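Local coordinates for racemase (Pseudovibrio sp. JE062, PDB 3MKC), which belongs to the enolase superfamily and is named a racemase, joining an N-terminal capping domain to a C-terminal TIM-barrel-type domain, at residues Q29-V34 against N315-I320; E47-P52 against Y288-G293; F17-Y22 against A54-A59; Y43-A48 against I376-E381. All blocks are in the same frame, centred on the assembly; numbering follows the deposited sequence.

Contact 1 of 4, residues Q29-V34 against N315-I320; sequences QNTVVV and NWKTGI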
loop_
_atom_site.group_PDB
_atom_site.type_symbol
_atom_site.label_atom_id
_atom_site.label_comp_id
_atom_site.label_asym_id
_atom_site.label_seq_id
_atom_site.Cartn_x
_atom_site.Cartn_y
_atom_site.Cartn_z
ATOM N N GLN A 29 2.766 12.687 -11.197
ATOM C CA GLN A 29 2.888 11.255 -10.937
ATOM C C GLN A 29 4.338 10.829 -11.035
ATOM O O GLN A 29 5.052 11.229 -11.953
ATOM C CB GLN A 29 2.097 10.451 -11.970
ATOM C CG GLN A 29 0.822 11.115 -12.431
ATOM C CD GLN A 29 0.229 10.439 -13.645
ATOM O OE1 GLN A 29 -0.646 10.996 -14.307
ATOM N NE2 GLN A 29 0.698 9.227 -13.944
ATOM N N ASN A 30 4.772 9.995 -10.103
ATOM C CA ASN A 30 6.138 9.532 -10.136
ATOM C C ASN A 30 6.340 8.364 -9.196
ATOM O O ASN A 30 5.469 8.026 -8.394
ATOM C CB ASN A 30 7.094 10.673 -9.767
ATOM C CG ASN A 30 6.805 11.253 -8.397
ATOM O OD1 ASN A 30 6.748 10.527 -7.408
ATOM N ND2 ASN A 30 6.625 12.567 -8.333
ATOM N N THR A 31 7.498 7.739 -9.321
ATOM C CA THR A 31 7.848 6.629 -8.472
ATOM C C THR A 31 9.342 6.395 -8.601
ATOM O O THR A 31 10.041 7.093 -9.350
ATOM C CB THR A 31 7.094 5.340 -8.866
ATOM O OG1 THR A 31 7.305 4.346 -7.856
ATOM C CG2 THR A 31 7.601 4.799 -10.207
ATOM N N VAL A 32 9.832 5.427 -7.848
ATOM C CA VAL A 32 11.230 5.086 -7.896
ATOM C C VAL A 32 11.300 3.581 -8.013
ATOM O O VAL A 32 11.061 2.862 -7.046
ATOM C CB VAL A 32 11.958 5.542 -6.630
ATOM C CG1 VAL A 32 13.429 5.233 -6.746
ATOM C CG2 VAL A 32 11.731 7.029 -6.421
ATOM N N VAL A 33 11.595 3.104 -9.214
ATOM C CA VAL A 33 11.699 1.672 -9.427
ATOM C C VAL A 33 12.996 1.170 -8.827
ATOM O O VAL A 33 14.038 1.813 -8.955
ATOM C CB VAL A 33 11.696 1.321 -10.926
ATOM C CG1 VAL A 33 11.894 -0.180 -11.107
ATOM C CG2 VAL A 33 10.392 1.767 -11.561
ATOM N N VAL A 34 12.927 0.035 -8.145
ATOM C CA VAL A 34 14.112 -0.566 -7.569
ATOM C C VAL A 34 14.361 -1.870 -8.318
ATOM O O VAL A 34 13.532 -2.782 -8.284
ATOM C CB VAL A 34 13.930 -0.879 -6.075
ATOM C CG1 VAL A 34 15.168 -1.602 -5.549
ATOM C CG2 VAL A 34 13.685 0.405 -5.302
ATOM N N ASN A 315 -2.275 1.510 -0.821
ATOM C CA ASN A 315 -1.735 1.186 -2.128
ATOM C C ASN A 315 -2.156 2.214 -3.170
ATOM O O ASN A 315 -3.300 2.218 -3.629
ATOM C CB ASN A 315 -2.188 -0.217 -2.545
ATOM C CG ASN A 315 -1.855 -0.535 -3.994
ATOM O OD1 ASN A 315 -0.976 0.085 -4.587
ATOM N ND2 ASN A 315 -2.552 -1.514 -4.562
ATOM N N TRP A 316 -1.221 3.093 -3.517
ATOM C CA TRP A 316 -1.458 4.122 -4.517
ATOM C C TRP A 316 -0.150 4.508 -5.200
ATOM O O TRP A 316 0.380 5.598 -4.989
ATOM C CB TRP A 316 -2.107 5.357 -3.885
ATOM C CG TRP A 316 -2.595 6.331 -4.908
ATOM C CD1 TRP A 316 -1.895 7.370 -5.460
ATOM C CD2 TRP A 316 -3.867 6.309 -5.567
ATOM N NE1 TRP A 316 -2.652 7.993 -6.425
ATOM C CE2 TRP A 316 -3.867 7.362 -6.513
ATOM C CE3 TRP A 316 -5.006 5.500 -5.453
ATOM C CZ2 TRP A 316 -4.964 7.627 -7.342
ATOM C CZ3 TRP A 316 -6.101 5.763 -6.280
ATOM C CH2 TRP A 316 -6.068 6.820 -7.213
ATOM N N LYS A 317 0.375 3.587 -6.002
ATOM C CA LYS A 317 1.609 3.811 -6.746
ATOM C C LYS A 317 1.405 3.280 -8.160
ATOM O O LYS A 317 0.453 3.669 -8.829
ATOM C CB LYS A 317 2.791 3.089 -6.097
ATOM C CG LYS A 317 3.675 3.946 -5.205
ATOM C CD LYS A 317 4.142 5.233 -5.878
ATOM C CE LYS A 317 5.285 5.850 -5.089
ATOM N NZ LYS A 317 5.547 7.277 -5.411
ATOM N N THR A 318 2.283 2.383 -8.600
ATOM C CA THR A 318 2.168 1.828 -9.948
ATOM C C THR A 318 1.784 0.359 -9.940
ATOM O O THR A 318 1.378 -0.182 -8.911
ATOM C CB THR A 318 3.480 1.985 -10.741
ATOM O OG1 THR A 318 4.444 1.034 -10.281
ATOM C CG2 THR A 318 4.032 3.390 -10.572
ATOM N N GLY A 319 1.915 -0.284 -11.097
ATOM C CA GLY A 319 1.574 -1.689 -11.203
ATOM C C GLY A 319 2.489 -2.578 -10.382
ATOM O O GLY A 319 2.157 -3.727 -10.097
ATOM N N ILE A 320 3.649 -2.052 -9.999
ATOM C CA ILE A 320 4.591 -2.832 -9.209
ATOM C C ILE A 320 4.018 -3.122 -7.820
ATOM O O ILE A 320 4.061 -4.255 -7.339
ATOM C CB ILE A 320 5.933 -2.092 -9.060
ATOM C CG1 ILE A 320 6.545 -1.849 -10.447
ATOM C CG2 ILE A 320 6.886 -2.913 -8.205
ATOM C CD1 ILE A 320 7.896 -1.150 -10.414
#

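Contact 2 of 4, residues E47-P52 against Y288-G293; sequences EADGSP and YNRCGG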
loop_
_atom_site.group_PDB
_atom_site.type_symbol
_atom_site.label_atom_id
_atom_site.label_comp_id
_atom_site.label_asym_id
_atom_site.label_seq_id
_atom_site.Cartn_x
_atom_site.Cartn_y
_atom_site.Cartn_z
ATOM N N GLU A 47 9.363 -0.941 -5.732
ATOM C CA GLU A 47 9.319 0.502 -5.871
ATOM C C GLU A 47 9.219 1.151 -4.499
ATOM O O GLU A 47 8.666 0.566 -3.562
ATOM C CB GLU A 47 8.171 0.941 -6.794
ATOM C CG GLU A 47 6.780 0.856 -6.223
ATOM C CD GLU A 47 5.720 1.242 -7.243
ATOM O OE1 GLU A 47 6.035 1.999 -8.186
ATOM O OE2 GLU A 47 4.566 0.797 -7.096
ATOM N N ALA A 48 9.791 2.346 -4.391
ATOM C CA ALA A 48 9.811 3.095 -3.143
ATOM C C ALA A 48 9.042 4.405 -3.243
ATOM O O ALA A 48 9.016 5.046 -4.296
ATOM C CB ALA A 48 11.258 3.374 -2.745
ATOM N N ASP A 49 8.416 4.805 -2.138
ATOM C CA ASP A 49 7.662 6.052 -2.104
ATOM C C ASP A 49 8.647 7.194 -1.824
ATOM O O ASP A 49 9.831 6.944 -1.579
ATOM C CB ASP A 49 6.596 5.976 -1.007
ATOM C CG ASP A 49 5.523 7.034 -1.158
ATOM O OD1 ASP A 49 5.344 7.565 -2.275
ATOM O OD2 ASP A 49 4.844 7.324 -0.157
ATOM N N GLY A 50 8.155 8.430 -1.879
ATOM C CA GLY A 50 8.990 9.596 -1.621
ATOM C C GLY A 50 9.440 10.342 -2.868
ATOM O O GLY A 50 9.360 9.818 -3.983
ATOM N N SER A 51 9.911 11.572 -2.688
ATOM C CA SER A 51 10.388 12.364 -3.817
ATOM C C SER A 51 11.488 11.557 -4.501
ATOM O O SER A 51 12.503 11.232 -3.890
ATOM C CB SER A 51 10.941 13.702 -3.330
ATOM O OG SER A 51 9.914 14.502 -2.771
ATOM N N PRO A 52 11.292 11.215 -5.782
ATOM C CA PRO A 52 12.291 10.431 -6.518
ATOM C C PRO A 52 13.727 10.930 -6.377
ATOM O O PRO A 52 14.638 10.138 -6.157
ATOM C CB PRO A 52 11.790 10.500 -7.958
ATOM C CG PRO A 52 10.300 10.537 -7.781
ATOM C CD PRO A 52 10.126 11.518 -6.632
ATOM N N TYR A 288 3.033 -0.679 1.470
ATOM C CA TYR A 288 4.034 -1.598 0.933
ATOM C C TYR A 288 5.358 -0.914 0.650
ATOM O O TYR A 288 6.426 -1.417 1.004
ATOM C CB TYR A 288 3.559 -2.200 -0.395
ATOM C CG TYR A 288 2.219 -2.881 -0.355
ATOM C CD1 TYR A 288 2.109 -4.231 -0.026
ATOM C CD2 TYR A 288 1.053 -2.175 -0.647
ATOM C CE1 TYR A 288 0.873 -4.864 0.012
ATOM C CE2 TYR A 288 -0.189 -2.799 -0.611
ATOM C CZ TYR A 288 -0.272 -4.143 -0.277
ATOM O OH TYR A 288 -1.505 -4.757 -0.204
ATOM N N ASN A 289 5.282 0.233 -0.012
ATOM C CA ASN A 289 6.481 0.952 -0.411
ATOM C C ASN A 289 6.952 2.018 0.565
ATOM O O ASN A 289 7.762 2.880 0.207
ATOM C CB ASN A 289 6.266 1.565 -1.803
ATOM C CG ASN A 289 4.998 2.395 -1.887
ATOM O OD1 ASN A 289 4.816 3.347 -1.126
ATOM N ND2 ASN A 289 4.109 2.034 -2.818
ATOM N N ARG A 290 6.458 1.953 1.799
ATOM C CA ARG A 290 6.846 2.919 2.816
ATOM C C ARG A 290 7.319 2.281 4.119
ATOM O O ARG A 290 8.391 2.605 4.632
ATOM C CB ARG A 290 5.670 3.839 3.172
ATOM C CG ARG A 290 5.226 4.828 2.104
ATOM C CD ARG A 290 3.950 5.540 2.565
ATOM N NE ARG A 290 4.161 6.373 3.750
ATOM C CZ ARG A 290 4.639 7.615 3.716
ATOM N NH1 ARG A 290 4.950 8.173 2.553
ATOM N NH2 ARG A 290 4.809 8.298 4.843
ATOM N N CYS A 291 6.504 1.366 4.642
ATOM C CA CYS A 291 6.756 0.763 5.949
ATOM C C CYS A 291 7.791 -0.319 6.152
ATOM O O CYS A 291 8.038 -0.701 7.292
ATOM C CB CYS A 291 5.437 0.251 6.528
ATOM S SG CYS A 291 4.936 -1.356 5.869
ATOM N N GLY A 292 8.397 -0.815 5.077
ATOM C CA GLY A 292 9.379 -1.872 5.230
ATOM C C GLY A 292 9.099 -3.035 4.289
ATOM O O GLY A 292 9.656 -4.111 4.452
ATOM N N GLY A 293 8.210 -2.823 3.321
ATOM C CA GLY A 293 7.905 -3.861 2.342
ATOM C C GLY A 293 7.031 -5.008 2.813
ATOM O O GLY A 293 6.406 -4.931 3.874
#

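Contact 3 of 4, residues F17-Y22 against A54-A59; sequences FIPVNY and AILAYA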
loop_
_atom_site.group_PDB
_atom_site.type_symbol
_atom_site.label_atom_id
_atom_site.label_comp_id
_atom_site.label_asym_id
_atom_site.label_seq_id
_atom_site.Cartn_x
_atom_site.Cartn_y
_atom_site.Cartn_z
ATOM N N PHE A 17 18.343 2.221 -8.291
ATOM C CA PHE A 17 17.160 3.000 -7.965
ATOM C C PHE A 17 16.886 3.845 -9.202
ATOM O O PHE A 17 17.716 4.655 -9.607
ATOM C CB PHE A 17 17.424 3.871 -6.731
ATOM C CG PHE A 17 17.195 3.148 -5.422
ATOM C CD1 PHE A 17 16.075 3.431 -4.648
ATOM C CD2 PHE A 17 18.074 2.159 -4.990
ATOM C CE1 PHE A 17 15.828 2.738 -3.460
ATOM C CE2 PHE A 17 17.837 1.456 -3.802
ATOM C CZ PHE A 17 16.707 1.750 -3.038
ATOM N N ILE A 18 15.716 3.651 -9.798
ATOM C CA ILE A 18 15.366 4.348 -11.025
ATOM C C ILE A 18 14.214 5.325 -10.913
ATOM O O ILE A 18 13.050 4.932 -10.938
ATOM C CB ILE A 18 15.029 3.328 -12.130
ATOM C CG1 ILE A 18 16.212 2.382 -12.324
ATOM C CG2 ILE A 18 14.673 4.051 -13.425
ATOM C CD1 ILE A 18 15.909 1.184 -13.194
ATOM N N PRO A 19 14.524 6.621 -10.794
ATOM C CA PRO A 19 13.504 7.668 -10.688
ATOM C C PRO A 19 12.627 7.683 -11.938
ATOM O O PRO A 19 13.140 7.646 -13.053
ATOM C CB PRO A 19 14.333 8.945 -10.573
ATOM C CG PRO A 19 15.571 8.477 -9.873
ATOM C CD PRO A 19 15.872 7.174 -10.571
ATOM N N VAL A 20 11.311 7.725 -11.759
ATOM C CA VAL A 20 10.403 7.764 -12.896
ATOM C C VAL A 20 9.408 8.903 -12.714
ATOM O O VAL A 20 8.605 8.899 -11.779
ATOM C CB VAL A 20 9.633 6.435 -13.058
ATOM C CG1 VAL A 20 8.694 6.525 -14.262
ATOM C CG2 VAL A 20 10.615 5.279 -13.239
ATOM N N ASN A 21 9.471 9.883 -13.611
ATOM C CA ASN A 21 8.587 11.043 -13.552
ATOM C C ASN A 21 7.787 11.189 -14.838
ATOM O O ASN A 21 8.351 11.171 -15.935
ATOM C CB ASN A 21 9.405 12.318 -13.328
ATOM C CG ASN A 21 10.014 12.387 -11.941
ATOM O OD1 ASN A 21 9.308 12.593 -10.952
ATOM N ND2 ASN A 21 11.331 12.208 -11.861
ATOM N N TYR A 22 6.474 11.326 -14.700
ATOM C CA TYR A 22 5.599 11.496 -15.853
ATOM C C TYR A 22 5.083 12.929 -15.864
ATOM O O TYR A 22 4.573 13.417 -14.856
ATOM C CB TYR A 22 4.409 10.540 -15.783
ATOM C CG TYR A 22 3.513 10.634 -16.998
ATOM C CD1 TYR A 22 3.822 9.948 -18.169
ATOM C CD2 TYR A 22 2.385 11.457 -16.991
ATOM C CE1 TYR A 22 3.030 10.079 -19.313
ATOM C CE2 TYR A 22 1.589 11.597 -18.126
ATOM C CZ TYR A 22 1.917 10.905 -19.283
ATOM O OH TYR A 22 1.135 11.038 -20.413
ATOM N N ALA A 54 15.037 12.723 -3.960
ATOM C CA ALA A 54 15.524 12.572 -2.593
ATOM C C ALA A 54 15.869 11.105 -2.372
ATOM O O ALA A 54 16.885 10.777 -1.767
ATOM C CB ALA A 54 14.461 13.022 -1.602
ATOM N N ILE A 55 15.025 10.219 -2.891
ATOM C CA ILE A 55 15.261 8.786 -2.752
ATOM C C ILE A 55 16.546 8.372 -3.466
ATOM O O ILE A 55 17.363 7.632 -2.914
ATOM C CB ILE A 55 14.075 7.982 -3.311
ATOM C CG1 ILE A 55 12.832 8.251 -2.461
ATOM C CG2 ILE A 55 14.397 6.495 -3.318
ATOM C CD1 ILE A 55 12.964 7.816 -1.025
ATOM N N LEU A 56 16.725 8.843 -4.696
ATOM C CA LEU A 56 17.932 8.509 -5.448
ATOM C C LEU A 56 19.176 8.961 -4.680
ATOM O O LEU A 56 20.156 8.221 -4.572
ATOM C CB LEU A 56 17.907 9.175 -6.829
ATOM C CG LEU A 56 19.050 8.807 -7.781
ATOM C CD1 LEU A 56 18.911 7.352 -8.191
ATOM C CD2 LEU A 56 19.021 9.707 -9.012
ATOM N N ALA A 57 19.134 10.178 -4.137
ATOM C CA ALA A 57 20.282 10.698 -3.394
ATOM C C ALA A 57 20.564 9.832 -2.173
ATOM O O ALA A 57 21.712 9.496 -1.884
ATOM C CB ALA A 57 20.026 12.138 -2.971
ATOM N N TYR A 58 19.505 9.460 -1.461
ATOM C CA TYR A 58 19.660 8.636 -0.271
ATOM C C TYR A 58 20.288 7.295 -0.631
ATOM O O TYR A 58 21.145 6.777 0.091
ATOM C CB TYR A 58 18.299 8.396 0.389
ATOM C CG TYR A 58 18.386 7.521 1.612
ATOM C CD1 TYR A 58 18.817 8.039 2.834
ATOM C CD2 TYR A 58 18.089 6.162 1.541
ATOM C CE1 TYR A 58 18.954 7.221 3.952
ATOM C CE2 TYR A 58 18.226 5.338 2.656
ATOM C CZ TYR A 58 18.660 5.872 3.852
ATOM O OH TYR A 58 18.829 5.050 4.944
ATOM N N ALA A 59 19.853 6.742 -1.756
ATOM C CA ALA A 59 20.339 5.453 -2.220
ATOM C C ALA A 59 21.790 5.501 -2.678
ATOM O O ALA A 59 22.422 4.462 -2.836
ATOM C CB ALA A 59 19.449 4.947 -3.347
#

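Contact 4 of 4, residues Y43-A48 against I376-E381; sequences YGLGEA and IDLNQE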
loop_
_atom_site.group_PDB
_atom_site.type_symbol
_atom_site.label_atom_id
_atom_site.label_comp_id
_atom_site.label_asym_id
_atom_site.label_seq_id
_atom_site.Cartn_x
_atom_site.Cartn_y
_atom_site.Cartn_z
ATOM N N TYR A 43 16.572 -10.363 -12.602
ATOM C CA TYR A 43 16.293 -9.224 -11.733
ATOM C C TYR A 43 14.893 -9.215 -11.128
ATOM O O TYR A 43 13.982 -9.901 -11.601
ATOM C CB TYR A 43 16.545 -7.914 -12.492
ATOM C CG TYR A 43 15.675 -7.712 -13.708
ATOM C CD1 TYR A 43 14.343 -7.324 -13.579
ATOM C CD2 TYR A 43 16.184 -7.904 -14.997
ATOM C CE1 TYR A 43 13.538 -7.124 -14.697
ATOM C CE2 TYR A 43 15.386 -7.710 -16.124
ATOM C CZ TYR A 43 14.065 -7.316 -15.966
ATOM O OH TYR A 43 13.272 -7.078 -17.065
ATOM N N GLY A 44 14.755 -8.440 -10.057
ATOM C CA GLY A 44 13.493 -8.300 -9.361
ATOM C C GLY A 44 13.136 -6.826 -9.327
ATOM O O GLY A 44 14.019 -5.965 -9.238
ATOM N N LEU A 45 11.844 -6.535 -9.384
ATOM C CA LEU A 45 11.368 -5.165 -9.393
ATOM C C LEU A 45 10.534 -4.814 -8.171
ATOM O O LEU A 45 9.674 -5.583 -7.751
ATOM C CB LEU A 45 10.526 -4.922 -10.646
ATOM C CG LEU A 45 11.252 -5.122 -11.977
ATOM C CD1 LEU A 45 10.252 -5.165 -13.113
ATOM C CD2 LEU A 45 12.254 -3.996 -12.172
ATOM N N GLY A 46 10.808 -3.640 -7.615
ATOM C CA GLY A 46 10.070 -3.153 -6.465
ATOM C C GLY A 46 9.985 -1.657 -6.657
ATOM O O GLY A 46 10.459 -1.144 -7.664
ATOM N N GLU A 47 9.363 -0.941 -5.732
ATOM C CA GLU A 47 9.319 0.502 -5.871
ATOM C C GLU A 47 9.219 1.151 -4.499
ATOM O O GLU A 47 8.666 0.566 -3.562
ATOM C CB GLU A 47 8.171 0.941 -6.794
ATOM C CG GLU A 47 6.780 0.856 -6.223
ATOM C CD GLU A 47 5.720 1.242 -7.243
ATOM O OE1 GLU A 47 6.035 1.999 -8.186
ATOM O OE2 GLU A 47 4.566 0.797 -7.096
ATOM N N ALA A 48 9.791 2.346 -4.391
ATOM C CA ALA A 48 9.811 3.095 -3.143
ATOM C C ALA A 48 9.042 4.405 -3.243
ATOM O O ALA A 48 9.016 5.046 -4.296
ATOM C CB ALA A 48 11.258 3.374 -2.745
ATOM N N ILE A 376 5.701 -9.473 -13.020
ATOM C CA ILE A 376 5.670 -8.211 -13.739
ATOM C C ILE A 376 7.008 -7.901 -14.379
ATOM O O ILE A 376 8.040 -8.480 -14.019
ATOM C CB ILE A 376 5.335 -7.029 -12.809
ATOM C CG1 ILE A 376 6.283 -7.041 -11.608
ATOM C CG2 ILE A 376 3.875 -7.085 -12.388
ATOM C CD1 ILE A 376 6.090 -5.856 -10.673
ATOM N N ASP A 377 6.979 -6.978 -15.333
ATOM C CA ASP A 377 8.193 -6.548 -16.000
ATOM C C ASP A 377 8.010 -5.120 -16.485
ATOM O O ASP A 377 6.887 -4.666 -16.731
ATOM C CB ASP A 377 8.527 -7.468 -17.173
ATOM C CG ASP A 377 10.019 -7.529 -17.455
ATOM O OD1 ASP A 377 10.783 -6.790 -16.795
ATOM O OD2 ASP A 377 10.428 -8.316 -18.335
ATOM N N LEU A 378 9.122 -4.409 -16.611
ATOM C CA LEU A 378 9.091 -3.025 -17.055
ATOM C C LEU A 378 8.730 -2.894 -18.520
ATOM O O LEU A 378 9.162 -3.694 -19.353
ATOM C CB LEU A 378 10.452 -2.366 -16.838
ATOM C CG LEU A 378 10.931 -2.144 -15.408
ATOM C CD1 LEU A 378 12.378 -1.673 -15.437
ATOM C CD2 LEU A 378 10.039 -1.122 -14.721
ATOM N N ASN A 379 7.936 -1.876 -18.821
ATOM C CA ASN A 379 7.540 -1.582 -20.186
ATOM C C ASN A 379 8.609 -0.617 -20.712
ATOM O O ASN A 379 8.510 0.597 -20.528
ATOM C CB ASN A 379 6.168 -0.917 -20.190
ATOM C CG ASN A 379 5.750 -0.462 -21.564
ATOM O OD1 ASN A 379 6.500 -0.604 -22.531
ATOM N ND2 ASN A 379 4.548 0.091 -21.661
ATOM N N GLN A 380 9.630 -1.166 -21.364
ATOM C CA GLN A 380 10.741 -0.363 -21.871
ATOM C C GLN A 380 10.367 0.789 -22.804
ATOM O O GLN A 380 10.907 1.887 -22.669
ATOM C CB GLN A 380 11.766 -1.267 -22.554
ATOM C CG GLN A 380 12.215 -2.439 -21.699
ATOM C CD GLN A 380 13.363 -3.209 -22.325
ATOM O OE1 GLN A 380 13.314 -3.581 -23.499
ATOM N NE2 GLN A 380 14.403 -3.459 -21.536
ATOM N N GLU A 381 9.463 0.551 -23.752
ATOM C CA GLU A 381 9.060 1.616 -24.670
ATOM C C GLU A 381 8.548 2.818 -23.884
ATOM O O GLU A 381 8.821 3.967 -24.231
ATOM C CB GLU A 381 7.955 1.145 -25.622
ATOM C CG GLU A 381 8.387 0.131 -26.668
ATOM C CD GLU A 381 7.377 0.009 -27.804
ATOM O OE1 GLU A 381 6.194 -0.278 -27.529
ATOM O OE2 GLU A 381 7.767 0.205 -28.976
#

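Contact 1 of 4, residues Q29-V34 against N315-I320
K317 lays the far half of its chain across T31, its CE 3.7 Å from T31 OG1. A bend at its second torsion (chi2 -51°) carries the ammonium past the hydroxyl to the backbone beyond, where NZ gives a hydrogen bond to N30 O at 3.1 Å. The nitrogen stands 31° out of that carbonyl plane, and it also forms a salt bridge with D49. Next to the lysine, T31 and T318 meet methyl to methyl, tip to tip, with T31 CG2 3.9 Å from T318 CG2. Their hydroxyls both turn to the carboxylate oxygen OE1 of E47. T318 has a second task at the N-cap of helix 319-331: its OG1 accepts from I320 N at 3.2 Å in a nearly straight bond (166°). Further along the strand, I320 CD1 approaches V33 CG2 at 4.0 Å, the two side chains crossing at about a right angle. Strand 29-38 of the capping domain is thereby fitted against the start of a helix of the barrel domain. The chemistry implies a mixed interface, in which a lysine held between a carbonyl and a carboxylate is flanked by methyl packing and by two hydroxyls that share E47 OE1.

Contact 2 of 4, residues E47-P52 against Y288-G293
The carboxylate oxygen OD2 of D49 takes a salt bridge from NH1 of R290 at 2.8 Å, an N-H pointing well at its acceptor (158°). This pair spans the two domains of the enolase-superfamily fold, linking the turn that follows strand 43-48 in the capping domain to the loop between strand 283-284 and helix 293-306 of the barrel domain. The oxygen lies in the guanidinium plane, at its edge, but the bond reaches it on the anti side and well out of the carboxylate plane, and the carboxylate and guanidinium planes are turned 68° apart. A bend at the third torsion of R290 (chi3 65°) turns the guanidinium back toward D49; R290 CG and CD, already beside the carboxylate, each lie 3.4 Å from D49 OD2. The other terminal nitrogen, NH2, is bonded to the carbonyl oxygen of M265. D49 divides its two oxygens: OD1, which K317 holds, takes a weak bond from G50 N. Two cations from the barrel domain thus hold one carboxylate, which probably favours its ionised form. F105 of helix 102-122 packs against both D49 and R290. Backbone bonding reinforces the bridge, D49 N donating to N289 O at 3.1 Å. N289 itself is buried, with OD1 3.2 Å from D49 CB; its ND2 is bonded to T321. Against the strand, N289 CB closes to 3.1 Å on E47 O, a carbonyl oxygen that is buried here without a hydrogen-bond partner.

Contact 3 of 4, residues F17-Y22 against A54-A59
The ring of F17 is the main bump on strand 12-22, and the methyl of A59 settles onto one of its faces. A59 CB stands 3.6 Å from the ring centroid and 18° off the normal, a CH-pi contact displaced toward the CD2 side. One helical turn back, I55 meets the same ring from another direction: its CG2 touches F17 CD1 at 3.7 Å, the two side chains crossing at about a right angle. The phenylalanine therefore fits into the hollow between I55 and A59, where the A59 methyl lies over the ring. L56 supplies the answering bump. With CG anti to its backbone N (chi1 -174°), it leans toward the strand and divides its two methyls: CD1 lies 3.3 Å from F17 O and also faces the F17 CB, while CD2 rests 3.8 Å from P19 CG. The proline ring and the leucine cross at about a right angle along the partly exposed margin of the contact. Strand 17-22 and helix 54-59 run nearly antiparallel, at 169°, their axes approaching to 8.5 Å, and the helix lies against the antiparallel sheet of the capping domain. Deeper in, F17 also packs on V32 and V34 of the neighbouring strand and on A106 and I110 of helix 102-122, which makes it a common element of sheet and helices. No hydrogen bond joins the two segments; helix and strand are held by apolar packing alone, two methyls on the F17 ring and the leucine against the phenylalanine backbone and the proline.

Contact 4 of 4, residues Y43-A48 against I376-E381
L45 pushes its CD1 methyl into the backbone of strand 377-378, reaching D377 CA at 3.8 Å and L378 N at the same distance. Here the antiparallel sheet of the capping domain meets the short C-terminal strand that pairs with 355-356, late in the chain. This is the close-packed part: the branched ends of L45 and L378 cross obliquely, with L45 CD1 3.9 Å from L378 CG, and I376 adds its backbone while its side chain packs on I320 and A323 of helix 319-331. The outer part, formed by the partly exposed Y43 and D377, is sparser and polar. The Y43 ring, which also makes cation-pi contacts with K35 and K120, extends its hydroxyl to the carboxylate, and OH donates to D377 OD1 over a short 2.5 Å. That oxygen uses its syn lone pair and lies at the ring edge, in the ring plane, although ring and carboxylate are turned 47° apart. With CG of D377 roughly anti to the backbone N, and so beside the carbonyl carbon, OD1 comes within range of the following amide: L378 N donates to the same D377 OD1 at 2.9 Å, from above the carboxylate plane, in a bent bond of 132°.

Along the chain, strands 12-22, 29-38 and 43-48 and helix 52-59 come first, supplying contacts 3, 1, 4 and 2 from one antiparallel sheet and what follows it. Contact 3 stays inside the capping domain, whereas contacts 1, 2 and 4 tie that domain to segments some 240 to 330 residues later. Contacts 1 and 2, with centres about 8 Å apart, meet at E47; contact 4 uses the same strand 43-48 as contact 2 but is centred about 15 Å from it, toward the start of that strand. Contact 3 lies about 11 Å from contacts 1 and 2. The sheet thus carries its own helix and several attachments to the barrel domain.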